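Local coordinates for protein beta-ketothiolase BktB (Ralstonia eutropha, PDB 4NZS) that catalyses the Claisen-type condensation of acetyl-CoA with propionyl-CoA or a second acetyl-CoA, giving beta-ketovaleryl-CoA or acetoacetyl-CoA for polyhydroxyalkanoate synthesis, at residues T18-F23 and D220-V225; I63-R68 and M125-Y130; L131-R136 and G145-M150; N257-A262 and G361-V366. All blocks are in the same frame, centred on the assembly; numbering follows the deposited sequence.

Contact 1 (T18-F23 and D220-V225); sequences TAIGTF and DTDEHV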
loop_
_atom_site.group_PDB
_atom_site.type_symbol
_atom_site.label_atom_id
_atom_site.label_comp_id
_atom_site.label_asym_id
_atom_site.label_seq_id
_atom_site.Cartn_x
_atom_site.Cartn_y
_atom_site.Cartn_z
ATOM N N THR A 18 26.170 -17.883 6.476
ATOM C CA THR A 18 26.263 -16.558 7.097
ATOM C C THR A 18 26.136 -16.774 8.572
ATOM O O THR A 18 25.715 -17.843 9.003
ATOM C CB THR A 18 25.140 -15.578 6.664
ATOM O OG1 THR A 18 23.869 -16.001 7.172
ATOM C CG2 THR A 18 25.093 -15.495 5.108
ATOM N N ALA A 19 26.564 -15.772 9.314
ATOM C CA ALA A 19 26.173 -15.582 10.709
ATOM C C ALA A 19 24.714 -15.190 10.736
ATOM O O ALA A 19 24.195 -14.758 9.713
ATOM C CB ALA A 19 27.009 -14.451 11.316
ATOM N N ILE A 20 24.080 -15.209 11.908
ATOM C CA ILE A 20 22.651 -14.978 12.003
ATOM C C ILE A 20 22.367 -13.581 12.485
ATOM O O ILE A 20 22.928 -13.171 13.514
ATOM C CB ILE A 20 21.999 -15.959 12.968
ATOM C CG1 ILE A 20 22.262 -17.379 12.481
ATOM C CG2 ILE A 20 20.500 -15.680 13.060
ATOM C CD1 ILE A 20 22.112 -18.481 13.531
ATOM N N GLY A 21 21.467 -12.883 11.771
ATOM C CA GLY A 21 21.013 -11.566 12.149
ATOM C C GLY A 21 19.766 -11.543 13.044
ATOM O O GLY A 21 18.924 -12.462 12.992
ATOM N N THR A 22 19.626 -10.464 13.845
ATOM C CA THR A 22 18.384 -10.238 14.582
ATOM C C THR A 22 17.375 -9.561 13.651
ATOM O O THR A 22 17.733 -8.897 12.651
ATOM C CB THR A 22 18.544 -9.402 15.890
ATOM O OG1 THR A 22 18.916 -8.045 15.598
ATOM C CG2 THR A 22 19.582 -9.968 16.794
ATOM N N PHE A 23 16.107 -9.728 14.000
ATOM C CA PHE A 23 15.050 -9.036 13.314
ATOM C C PHE A 23 15.400 -7.571 13.224
ATOM O O PHE A 23 15.503 -6.888 14.247
ATOM C CB PHE A 23 13.741 -9.151 14.073
ATOM C CG PHE A 23 12.538 -8.787 13.267
ATOM C CD1 PHE A 23 12.317 -9.367 12.002
ATOM C CD2 PHE A 23 11.619 -7.890 13.761
ATOM C CE1 PHE A 23 11.189 -9.060 11.277
ATOM C CE2 PHE A 23 10.514 -7.579 13.042
ATOM C CZ PHE A 23 10.284 -8.181 11.799
ATOM N N ASP A 220 29.989 -11.045 10.783
ATOM C CA ASP A 220 30.468 -12.401 10.984
ATOM C C ASP A 220 30.042 -13.085 12.278
ATOM O O ASP A 220 30.287 -14.261 12.447
ATOM C CB ASP A 220 31.986 -12.396 10.941
ATOM C CG ASP A 220 32.586 -11.488 11.988
ATOM O OD1 ASP A 220 31.829 -10.926 12.792
ATOM O OD2 ASP A 220 33.814 -11.329 12.008
ATOM N N THR A 221 29.452 -12.354 13.206
ATOM C CA THR A 221 29.232 -12.901 14.527
ATOM C C THR A 221 27.759 -12.978 14.842
ATOM O O THR A 221 27.076 -11.978 14.768
ATOM C CB THR A 221 29.964 -12.059 15.572
ATOM O OG1 THR A 221 30.058 -12.785 16.794
ATOM C CG2 THR A 221 29.246 -10.745 15.807
ATOM N N ASP A 222 27.276 -14.149 15.234
ATOM C CA ASP A 222 25.852 -14.296 15.428
ATOM C C ASP A 222 25.468 -13.378 16.558
ATOM O O ASP A 222 25.910 -13.553 17.661
ATOM C CB ASP A 222 25.531 -15.725 15.821
ATOM C CG ASP A 222 25.997 -16.727 14.801
ATOM O OD1 ASP A 222 25.566 -16.668 13.646
ATOM O OD2 ASP A 222 26.790 -17.597 15.154
ATOM N N GLU A 223 24.582 -12.439 16.255
ATOM C CA GLU A 223 24.260 -11.325 17.136
ATOM C C GLU A 223 23.072 -11.484 18.079
ATOM O O GLU A 223 22.864 -10.646 18.930
ATOM C CB GLU A 223 24.085 -10.046 16.313
ATOM C CG GLU A 223 23.244 -10.204 15.057
ATOM C CD GLU A 223 22.949 -8.886 14.363
ATOM O OE1 GLU A 223 23.697 -7.917 14.554
ATOM O OE2 GLU A 223 21.961 -8.820 13.621
ATOM N N HIS A 224 22.275 -12.525 17.885
ATOM C CA HIS A 224 21.141 -12.826 18.760
ATOM C C HIS A 224 21.460 -13.273 20.196
ATOM O O HIS A 224 20.797 -12.889 21.140
ATOM C CB HIS A 224 20.225 -13.836 18.088
ATOM C CG HIS A 224 18.822 -13.782 18.585
ATOM N ND1 HIS A 224 17.923 -12.841 18.153
ATOM C CD2 HIS A 224 18.171 -14.538 19.494
ATOM C CE1 HIS A 224 16.772 -13.025 18.767
ATOM N NE2 HIS A 224 16.897 -14.048 19.588
ATOM N N VAL A 225 22.467 -14.126 20.310
ATOM C CA VAL A 225 23.119 -14.522 21.546
ATOM C C VAL A 225 23.476 -13.389 22.518
ATOM O O VAL A 225 23.811 -12.267 22.111
ATOM C CB VAL A 225 24.412 -15.279 21.182
ATOM C CG1 VAL A 225 25.255 -14.475 20.208
ATOM C CG2 VAL A 225 25.225 -15.647 22.412
#

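Contact 2 (I63-R68 and M125-Y130); sequences IQTEPR and MSRAPY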
loop_
_atom_site.group_PDB
_atom_site.type_symbol
_atom_site.label_atom_id
_atom_site.label_comp_id
_atom_site.label_asym_id
_atom_site.label_seq_id
_atom_site.Cartn_x
_atom_site.Cartn_y
_atom_site.Cartn_z
ATOM N N ILE A 63 9.191 -17.357 3.248
ATOM C CA ILE A 63 8.564 -16.107 3.085
ATOM C C ILE A 63 9.223 -15.419 1.891
ATOM O O ILE A 63 10.422 -15.200 1.886
ATOM C CB ILE A 63 8.841 -15.228 4.304
ATOM C CG1 ILE A 63 8.251 -15.813 5.591
ATOM C CG2 ILE A 63 8.237 -13.860 4.070
ATOM C CD1 ILE A 63 8.686 -15.050 6.860
ATOM N N GLN A 64 8.411 -15.030 0.920
ATOM C CA GLN A 64 8.842 -14.274 -0.220
ATOM C C GLN A 64 8.914 -12.782 0.160
ATOM O O GLN A 64 7.962 -12.167 0.629
ATOM C CB GLN A 64 7.901 -14.539 -1.357
ATOM C CG GLN A 64 7.782 -16.014 -1.560
ATOM C CD GLN A 64 7.021 -16.405 -2.795
ATOM O OE1 GLN A 64 7.018 -17.585 -3.164
ATOM N NE2 GLN A 64 6.358 -15.443 -3.435
ATOM N N THR A 65 10.136 -12.289 0.063
ATOM C CA THR A 65 10.500 -10.934 0.201
ATOM C C THR A 65 10.230 -10.173 -1.067
ATOM O O THR A 65 9.989 -8.983 -1.019
ATOM C CB THR A 65 11.996 -10.853 0.469
ATOM O OG1 THR A 65 12.247 -11.482 1.729
ATOM C CG2 THR A 65 12.436 -9.445 0.591
ATOM N N GLU A 66 10.241 -10.847 -2.207
ATOM C CA GLU A 66 10.187 -10.140 -3.452
ATOM C C GLU A 66 10.112 -11.152 -4.523
ATOM O O GLU A 66 10.151 -12.312 -4.225
ATOM C CB GLU A 66 11.422 -9.260 -3.600
ATOM C CG GLU A 66 12.734 -10.000 -3.441
ATOM C CD GLU A 66 13.887 -9.301 -4.160
ATOM O OE1 GLU A 66 13.662 -8.550 -5.117
ATOM O OE2 GLU A 66 15.015 -9.468 -3.758
ATOM N N PRO A 67 9.914 -10.721 -5.767
ATOM C CA PRO A 67 9.778 -11.691 -6.836
ATOM C C PRO A 67 10.898 -12.677 -7.003
ATOM O O PRO A 67 10.628 -13.845 -7.338
ATOM C CB PRO A 67 9.606 -10.810 -8.061
ATOM C CG PRO A 67 8.758 -9.687 -7.544
ATOM C CD PRO A 67 9.191 -9.486 -6.099
ATOM N N ARG A 68 12.130 -12.274 -6.709
ATOM C CA ARG A 68 13.250 -13.208 -6.920
ATOM C C ARG A 68 13.054 -14.450 -6.129
ATOM O O ARG A 68 13.363 -15.530 -6.583
ATOM C CB ARG A 68 14.564 -12.596 -6.534
ATOM C CG ARG A 68 14.937 -11.492 -7.500
ATOM C CD ARG A 68 15.649 -10.363 -6.764
ATOM N NE ARG A 68 17.057 -10.563 -6.872
ATOM C CZ ARG A 68 17.969 -10.093 -6.048
ATOM N NH1 ARG A 68 17.641 -9.372 -4.994
ATOM N NH2 ARG A 68 19.243 -10.399 -6.302
ATOM N N MET A 125 13.675 -12.651 7.625
ATOM C CA MET A 125 12.482 -12.181 8.283
ATOM C C MET A 125 12.479 -10.653 8.386
ATOM O O MET A 125 11.462 -10.038 8.299
ATOM C CB MET A 125 12.352 -12.872 9.663
ATOM C CG MET A 125 12.317 -14.389 9.531
ATOM S SD MET A 125 12.043 -15.300 11.018
ATOM C CE MET A 125 10.320 -15.686 10.905
ATOM N N SER A 126 13.604 -9.982 8.446
ATOM C CA SER A 126 13.475 -8.530 8.550
ATOM C C SER A 126 12.830 -7.971 7.325
ATOM O O SER A 126 12.145 -6.955 7.395
ATOM C CB SER A 126 14.834 -7.837 8.734
ATOM O OG SER A 126 15.628 -8.412 9.766
ATOM N N ARG A 127 13.049 -8.590 6.186
ATOM C CA ARG A 127 12.445 -8.117 4.962
ATOM C C ARG A 127 11.116 -8.827 4.636
ATOM O O ARG A 127 10.642 -8.791 3.481
ATOM C CB ARG A 127 13.457 -8.268 3.751
ATOM C CG ARG A 127 14.798 -7.604 3.968
ATOM C CD ARG A 127 15.858 -7.905 2.864
ATOM N NE ARG A 127 15.609 -7.207 1.598
ATOM C CZ ARG A 127 15.842 -5.922 1.387
ATOM N NH1 ARG A 127 16.316 -5.176 2.355
ATOM N NH2 ARG A 127 15.573 -5.364 0.214
ATOM N N ALA A 128 10.445 -9.413 5.624
ATOM C CA ALA A 128 9.245 -10.112 5.217
ATOM C C ALA A 128 8.390 -8.955 4.913
ATOM O O ALA A 128 8.516 -7.957 5.569
ATOM C CB ALA A 128 8.638 -10.991 6.329
ATOM N N PRO A 129 7.476 -9.095 3.954
ATOM C CA PRO A 129 6.548 -8.076 3.589
ATOM C C PRO A 129 5.197 -8.050 4.268
ATOM O O PRO A 129 4.812 -8.997 4.964
ATOM C CB PRO A 129 6.238 -8.474 2.153
ATOM C CG PRO A 129 6.185 -9.954 2.208
ATOM C CD PRO A 129 7.384 -10.255 3.052
ATOM N N TYR A 130 4.457 -6.998 3.940
ATOM C CA TYR A 130 3.034 -6.949 4.060
ATOM C C TYR A 130 2.348 -7.111 2.694
ATOM O O TYR A 130 2.775 -6.486 1.711
ATOM C CB TYR A 130 2.684 -5.598 4.597
ATOM C CG TYR A 130 3.099 -5.459 6.022
ATOM C CD1 TYR A 130 4.410 -5.170 6.391
ATOM C CD2 TYR A 130 2.185 -5.665 7.009
ATOM C CE1 TYR A 130 4.735 -5.038 7.729
ATOM C CE2 TYR A 130 2.517 -5.561 8.325
ATOM C CZ TYR A 130 3.760 -5.267 8.695
ATOM O OH TYR A 130 3.978 -5.214 10.036
#

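Contact 3 (L131-R136 and G145-M150); sequences LAPAAR and GLVDMM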
loop_
_atom_site.group_PDB
_atom_site.type_symbol
_atom_site.label_atom_id
_atom_site.label_comp_id
_atom_site.label_asym_id
_atom_site.label_seq_id
_atom_site.Cartn_x
_atom_site.Cartn_y
_atom_site.Cartn_z
ATOM N N LEU A 131 1.310 -7.952 2.615
ATOM C CA LEU A 131 0.512 -8.085 1.391
ATOM C C LEU A 131 -0.626 -7.148 1.523
ATOM O O LEU A 131 -1.053 -6.896 2.632
ATOM C CB LEU A 131 -0.174 -9.444 1.234
ATOM C CG LEU A 131 0.484 -10.753 1.605
ATOM C CD1 LEU A 131 -0.551 -11.864 1.417
ATOM C CD2 LEU A 131 1.680 -10.934 0.703
ATOM N N ALA A 132 -1.131 -6.662 0.396
ATOM C CA ALA A 132 -2.357 -5.870 0.344
ATOM C C ALA A 132 -3.335 -6.671 -0.434
ATOM O O ALA A 132 -3.273 -6.650 -1.656
ATOM C CB ALA A 132 -2.134 -4.557 -0.355
ATOM N N PRO A 133 -4.223 -7.388 0.271
ATOM C CA PRO A 133 -5.013 -8.397 -0.415
ATOM C C PRO A 133 -6.056 -7.784 -1.304
ATOM O O PRO A 133 -6.482 -8.391 -2.235
ATOM C CB PRO A 133 -5.658 -9.183 0.738
ATOM C CG PRO A 133 -5.526 -8.317 1.959
ATOM C CD PRO A 133 -4.440 -7.357 1.744
ATOM N N ALA A 134 -6.442 -6.554 -1.051
ATOM C CA ALA A 134 -7.442 -5.892 -1.873
ATOM C C ALA A 134 -6.868 -4.924 -2.923
ATOM O O ALA A 134 -7.602 -4.155 -3.539
ATOM C CB ALA A 134 -8.435 -5.133 -0.972
ATOM N N ALA A 135 -5.576 -4.955 -3.170
ATOM C CA ALA A 135 -5.036 -3.994 -4.154
ATOM C C ALA A 135 -5.371 -4.350 -5.596
ATOM O O ALA A 135 -5.465 -3.481 -6.415
ATOM C CB ALA A 135 -3.555 -3.866 -3.985
ATOM N N ARG A 136 -5.553 -5.615 -5.918
ATOM C CA ARG A 136 -5.689 -6.003 -7.314
ATOM C C ARG A 136 -7.025 -5.600 -7.894
ATOM O O ARG A 136 -7.099 -4.954 -8.914
ATOM C CB ARG A 136 -5.500 -7.503 -7.465
ATOM C CG ARG A 136 -5.278 -7.962 -8.900
ATOM C CD ARG A 136 -4.743 -9.372 -9.015
ATOM N NE ARG A 136 -3.355 -9.478 -8.537
ATOM C CZ ARG A 136 -2.251 -9.270 -9.251
ATOM N NH1 ARG A 136 -2.301 -8.952 -10.535
ATOM N NH2 ARG A 136 -1.069 -9.376 -8.653
ATOM N N GLY A 145 -6.734 -3.791 4.685
ATOM C CA GLY A 145 -5.698 -4.410 5.427
ATOM C C GLY A 145 -4.401 -4.498 4.710
ATOM O O GLY A 145 -4.315 -4.509 3.480
ATOM N N LEU A 146 -3.385 -4.597 5.538
ATOM C CA LEU A 146 -2.042 -4.814 5.132
ATOM C C LEU A 146 -1.610 -5.927 6.029
ATOM O O LEU A 146 -1.430 -5.717 7.231
ATOM C CB LEU A 146 -1.271 -3.547 5.417
ATOM C CG LEU A 146 -0.555 -2.954 4.210
ATOM C CD1 LEU A 146 -1.314 -3.134 2.887
ATOM C CD2 LEU A 146 -0.275 -1.492 4.513
ATOM N N VAL A 147 -1.509 -7.121 5.472
ATOM C CA VAL A 147 -1.246 -8.326 6.258
ATOM C C VAL A 147 0.239 -8.539 6.446
ATOM O O VAL A 147 0.983 -8.510 5.465
ATOM C CB VAL A 147 -1.811 -9.539 5.525
ATOM C CG1 VAL A 147 -1.401 -10.841 6.202
ATOM C CG2 VAL A 147 -3.327 -9.418 5.418
ATOM N N ASP A 148 0.649 -8.759 7.702
ATOM C CA ASP A 148 2.021 -9.144 8.066
ATOM C C ASP A 148 2.317 -10.602 7.727
ATOM O O ASP A 148 1.808 -11.502 8.324
ATOM C CB ASP A 148 2.265 -8.875 9.532
ATOM C CG ASP A 148 3.671 -9.111 9.950
ATOM O OD1 ASP A 148 4.449 -9.690 9.152
ATOM O OD2 ASP A 148 4.055 -8.663 11.076
ATOM N N MET A 149 3.208 -10.827 6.782
ATOM C CA MET A 149 3.371 -12.151 6.180
ATOM C C MET A 149 4.219 -13.038 7.049
ATOM O O MET A 149 4.137 -14.281 7.024
ATOM C CB MET A 149 4.010 -11.977 4.786
ATOM C CG MET A 149 3.702 -13.112 3.834
ATOM S SD MET A 149 1.923 -13.332 3.636
ATOM C CE MET A 149 1.725 -14.765 2.608
ATOM N N MET A 150 5.068 -12.382 7.817
ATOM C CA MET A 150 5.896 -13.042 8.747
ATOM C C MET A 150 5.029 -13.685 9.827
ATOM O O MET A 150 5.107 -14.891 10.051
ATOM C CB MET A 150 6.822 -12.028 9.368
ATOM C CG MET A 150 7.876 -12.665 10.247
ATOM S SD MET A 150 8.751 -11.459 11.252
ATOM C CE MET A 150 7.446 -10.719 12.231
#

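Contact 4 (N257-A262 and G361-V366); sequences NDAAAA and GALITV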
loop_
_atom_site.group_PDB
_atom_site.type_symbol
_atom_site.label_atom_id
_atom_site.label_comp_id
_atom_site.label_asym_id
_atom_site.label_seq_id
_atom_site.Cartn_x
_atom_site.Cartn_y
_atom_site.Cartn_z
ATOM N N ASN A 257 14.800 -14.073 12.715
ATOM C CA ASN A 257 16.167 -13.872 12.328
ATOM C C ASN A 257 16.429 -14.020 10.860
ATOM O O ASN A 257 15.650 -14.631 10.155
ATOM C CB ASN A 257 17.007 -14.852 13.125
ATOM C CG ASN A 257 17.074 -14.483 14.595
ATOM O OD1 ASN A 257 17.916 -13.659 15.021
ATOM N ND2 ASN A 257 16.187 -15.090 15.399
ATOM N N ASP A 258 17.568 -13.491 10.422
ATOM C CA ASP A 258 17.944 -13.472 9.016
ATOM C C ASP A 258 19.163 -14.412 8.746
ATOM O O ASP A 258 20.140 -14.337 9.495
ATOM C CB ASP A 258 18.309 -12.035 8.631
ATOM C CG ASP A 258 17.192 -11.000 8.898
ATOM O OD1 ASP A 258 16.018 -11.210 8.529
ATOM O OD2 ASP A 258 17.522 -9.893 9.388
ATOM N N ALA A 259 19.139 -15.295 7.712
ATOM C CA ALA A 259 20.366 -16.054 7.356
ATOM C C ALA A 259 20.334 -16.913 6.126
ATOM O O ALA A 259 19.292 -17.125 5.507
ATOM C CB ALA A 259 20.803 -16.903 8.501
ATOM N N ALA A 260 21.519 -17.390 5.750
ATOM C CA ALA A 260 21.631 -18.447 4.736
ATOM C C ALA A 260 22.586 -19.582 5.136
ATOM O O ALA A 260 23.311 -19.516 6.137
ATOM C CB ALA A 260 22.063 -17.845 3.395
ATOM N N ALA A 261 22.592 -20.639 4.345
ATOM C CA ALA A 261 23.491 -21.758 4.598
ATOM C C ALA A 261 23.550 -22.674 3.420
ATOM O O ALA A 261 22.487 -22.951 2.858
ATOM C CB ALA A 261 23.003 -22.563 5.766
ATOM N N ALA A 262 24.747 -23.194 3.088
ATOM C CA ALA A 262 24.855 -24.220 2.029
ATOM C C ALA A 262 25.802 -25.373 2.347
ATOM O O ALA A 262 26.782 -25.237 3.086
ATOM C CB ALA A 262 25.249 -23.591 0.701
ATOM N N GLY A 361 16.998 -25.218 9.046
ATOM C CA GLY A 361 17.316 -26.606 8.761
ATOM C C GLY A 361 18.693 -26.803 8.152
ATOM O O GLY A 361 19.394 -27.777 8.453
ATOM N N ALA A 362 19.113 -25.898 7.290
ATOM C CA ALA A 362 20.428 -26.067 6.626
ATOM C C ALA A 362 21.588 -25.453 7.431
ATOM O O ALA A 362 22.758 -25.771 7.266
ATOM C CB ALA A 362 20.379 -25.457 5.229
ATOM N N LEU A 363 21.241 -24.588 8.338
ATOM C CA LEU A 363 22.203 -23.881 9.096
ATOM C C LEU A 363 22.776 -24.776 10.177
ATOM O O LEU A 363 24.015 -24.933 10.340
ATOM C CB LEU A 363 21.482 -22.719 9.717
ATOM C CG LEU A 363 22.384 -21.820 10.456
ATOM C CD1 LEU A 363 22.166 -20.419 9.932
ATOM C CD2 LEU A 363 22.175 -21.952 11.955
ATOM N N ILE A 364 21.872 -25.344 10.942
ATOM C CA ILE A 364 22.266 -26.264 11.970
ATOM C C ILE A 364 22.954 -27.493 11.364
ATOM O O ILE A 364 23.797 -28.111 12.006
ATOM C CB ILE A 364 21.067 -26.718 12.862
ATOM C CG1 ILE A 364 20.049 -27.529 12.064
ATOM C CG2 ILE A 364 20.426 -25.512 13.560
ATOM C CD1 ILE A 364 18.799 -27.856 12.856
ATOM N N THR A 365 22.616 -27.857 10.130
ATOM C CA THR A 365 23.346 -28.936 9.506
ATOM C C THR A 365 24.824 -28.525 9.486
ATOM O O THR A 365 25.658 -29.148 10.130
ATOM C CB THR A 365 22.769 -29.285 8.144
ATOM O OG1 THR A 365 21.506 -29.914 8.346
ATOM C CG2 THR A 365 23.634 -30.254 7.415
ATOM N N VAL A 366 25.121 -27.411 8.851
ATOM C CA VAL A 366 26.472 -26.858 8.833
ATOM C C VAL A 366 27.061 -26.744 10.244
ATOM O O VAL A 366 28.270 -27.031 10.489
ATOM C CB VAL A 366 26.460 -25.495 8.144
ATOM C CG1 VAL A 366 27.755 -24.740 8.392
ATOM C CG2 VAL A 366 26.192 -25.701 6.648
#

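Contact 1 (T18-F23 and D220-V225)
Two carboxylates of the 220-225 loop reach across to the backbone of 18-23, each taking one N-H, and a backbone bond lies between them. Asp222 crosses Ile20 at a slant. With CG of Asp222 beside its own backbone N (chi1 -58°), Asp222 OD1 receives Ile20 N at 2.7 Å on the anti lone pair, turned from OD2. Asp222 OD1 also lies 3.6 Å from the aliphatic CG1 of Ile20. A salt bridge to Arg17 gives this buried oxygen a second partner, which probably favours the charged form. Glu223 is longer, and its extended chain crosses the side chain of Thr22 at about a right angle. Thr22 N donates to Glu223 OE2 at 2.9 Å, arriving on the anti side of that oxygen, somewhat out of the carboxylate plane, while OE1 is held by Ser26 OG. Between the two acids, Glu223 N donates to Ile20 O at 3.3 Å. Thr22 sets its methyl CG2 at the edge of the His224 ring, 3.6 Å from His224 ND1. Ala19 suits the other end, its small CB resting 3.5 Å from C of Asp220. Acidic side chains suit a loop that accepts from backbone N-H groups of the neighbouring chain. Here they tie a long excursion of the thiolase N-terminal half to the end of central-sheet strand 10-22, the side chain of Ile20 about 7 Å from that of His355, the predicted proton acceptor.

Contact 2 (I63-R68 and M125-Y130)
Ile63 packs against Ala128 CB and Pro129 CD, and its branches divide the work. From CB, which points toward 125-130, the methyl stands anti to the backbone N (chi1 -63° for the other branch), and Ile63 CG2 meets both Ala128 CB at 3.7 Å and Pro129 CD at 3.8 Å. The longer branch runs through CG1 to the tip, where Ile63 CD1 passes Ala128 CB at 4.1 Å and ends 4.4 Å from Met125 CE. A beta-branched chain suits the place because its two branches reach different apolar neighbours. Next along the chain, the backbone O of Gln64 lies 3.1 Å from Pro129 CD, proline's nitrogen carrying no hydrogen to give. Thr65 continues the row with its methyl CG2, 3.5 Å from Arg127 CB; the guanidinium of Arg127 looks instead to Lys28 O. Within 125-130, Ala128 N bonds back to Met125 O and holds the turn. Ala128 O receives a bond from Arg136 of the second subunit, so the turn is shared with the interface. The arrangement is that of two loops packed close to the thiolase active site, the side chain of Met125 being about 9 Å from that of Cys95, by similarity the acyl-carrying nucleophile.

Contact 3 (L131-R136 and G145-M150)
Backbone hydrogen bonds join Leu131 and Val147 into one antiparallel hydrogen-bonded pair. Leu131 N gives to Val147 O, and Val147 N returns to Leu131 O, each at 2.9 Å. Leu131 O also receives a weaker CA-H contact from Leu146 CA at 3.4 Å, so one carbonyl serves two neighbouring residues. A type I turn from Ala132 to Ala135 follows, and Pro133, which has no N-H to lose, lays its CD 3.3 Å from Gly145 O.

Apolar contacts lie to both sides of this ladder. Leu131 shares a face with Val147, and its branch point meets the sulfur of Met149, Leu131 CG to Met149 SD 3.6 Å. The Met149 chain leaves anti to its backbone N (chi1 -155°) and bends at the next bond (chi2 57°), which folds the flexible thioether back over the isobutyl group; Met149 CE ends 3.9 Å from Leu131 CD1. Ala132 CB touches Leu146 CD1 at 3.6 Å, a small methyl beside a branched chain.

Polar side chains act at the start of helix 149-153. Asp148 occupies the N-cap, and its OD1 takes Met150 N in a weak capping bond. That oxygen also bridges to Arg136 of the second subunit, while OD2 accepts from Gly142 N of the third.

Backbone bonds thus fix the register of this hairpin and apolar side chains pack on both faces beside it, whereas the charged groups point to other subunits, as suits an element that continues its sheet across the interfaces of the tetramer.

Contact 4 (N257-A262 and G361-V366)
Ala261 presses its CB onto helix segment 361-366, meeting Ala362 O at 3.5 Å and Leu363 CA at 3.7 Å, with Ala362 CB 3.9 Å from Ala261 CB. A side chain of one carbon suits the spot, since the axes of the two segments approach to 6.9 Å and their directions differ by 58°. Leu363 reaches along the strand instead. Its CG lies opposite the backbone N (chi1 -175°), which carries Leu363 CD1 toward Ala259 CB at 4.0 Å and past the carbonyl of Ala260. Alternation along the strand decides who takes part: Ala259 and Ala261 point toward the helix, while Ala260 and Ala262 point the other way, to helix 32-47. Small residues on both faces let a central strand lie between helical layers, the layered alpha-beta build of the thiolase fold, in which strand 257-267 comes from the N-terminal half and helix 357-375 from the C-terminal one. Leu363 also packs on Arg17 and Ile20 of neighbouring strand 10-22, and Ala362 rests on Ile102 of helix 97-110. Farther along, Val366 turns its CG2 to Ala262 O at 3.6 Å, a methyl against a carbonyl. Within the helix, Thr365 OG1 donates to Gly361 O at 3.0 Å, nearly straight on to the carbonyl, which gives the buried hydroxyl a partner one turn earlier. The side chain of Leu363 is about 8 Å from that of His355, the predicted proton acceptor.

Contact 4 is the deep one, entirely buried near the centre of the chain and made by alanines and aliphatic groups, while contact 1, about 11 Å away between centres, uses carboxylates on backbone N-H groups at a partly exposed end of a central strand of that sheet. Gly21 of contact 1 bonds to Asp258 of contact 4, since their strands are neighbours. Contact 2 is buried too, but by loops, and touches contact 4 where Met125 packs on Asn257. Contact 3 lies farthest out; it shares the chain running on from contact 2, where Pro129 O bonds to Met149 N, and relies on strand pairing. Contacts 2 and 3 touch the second subunit, as does Phe23 of contact 1, whereas contact 4 touches none.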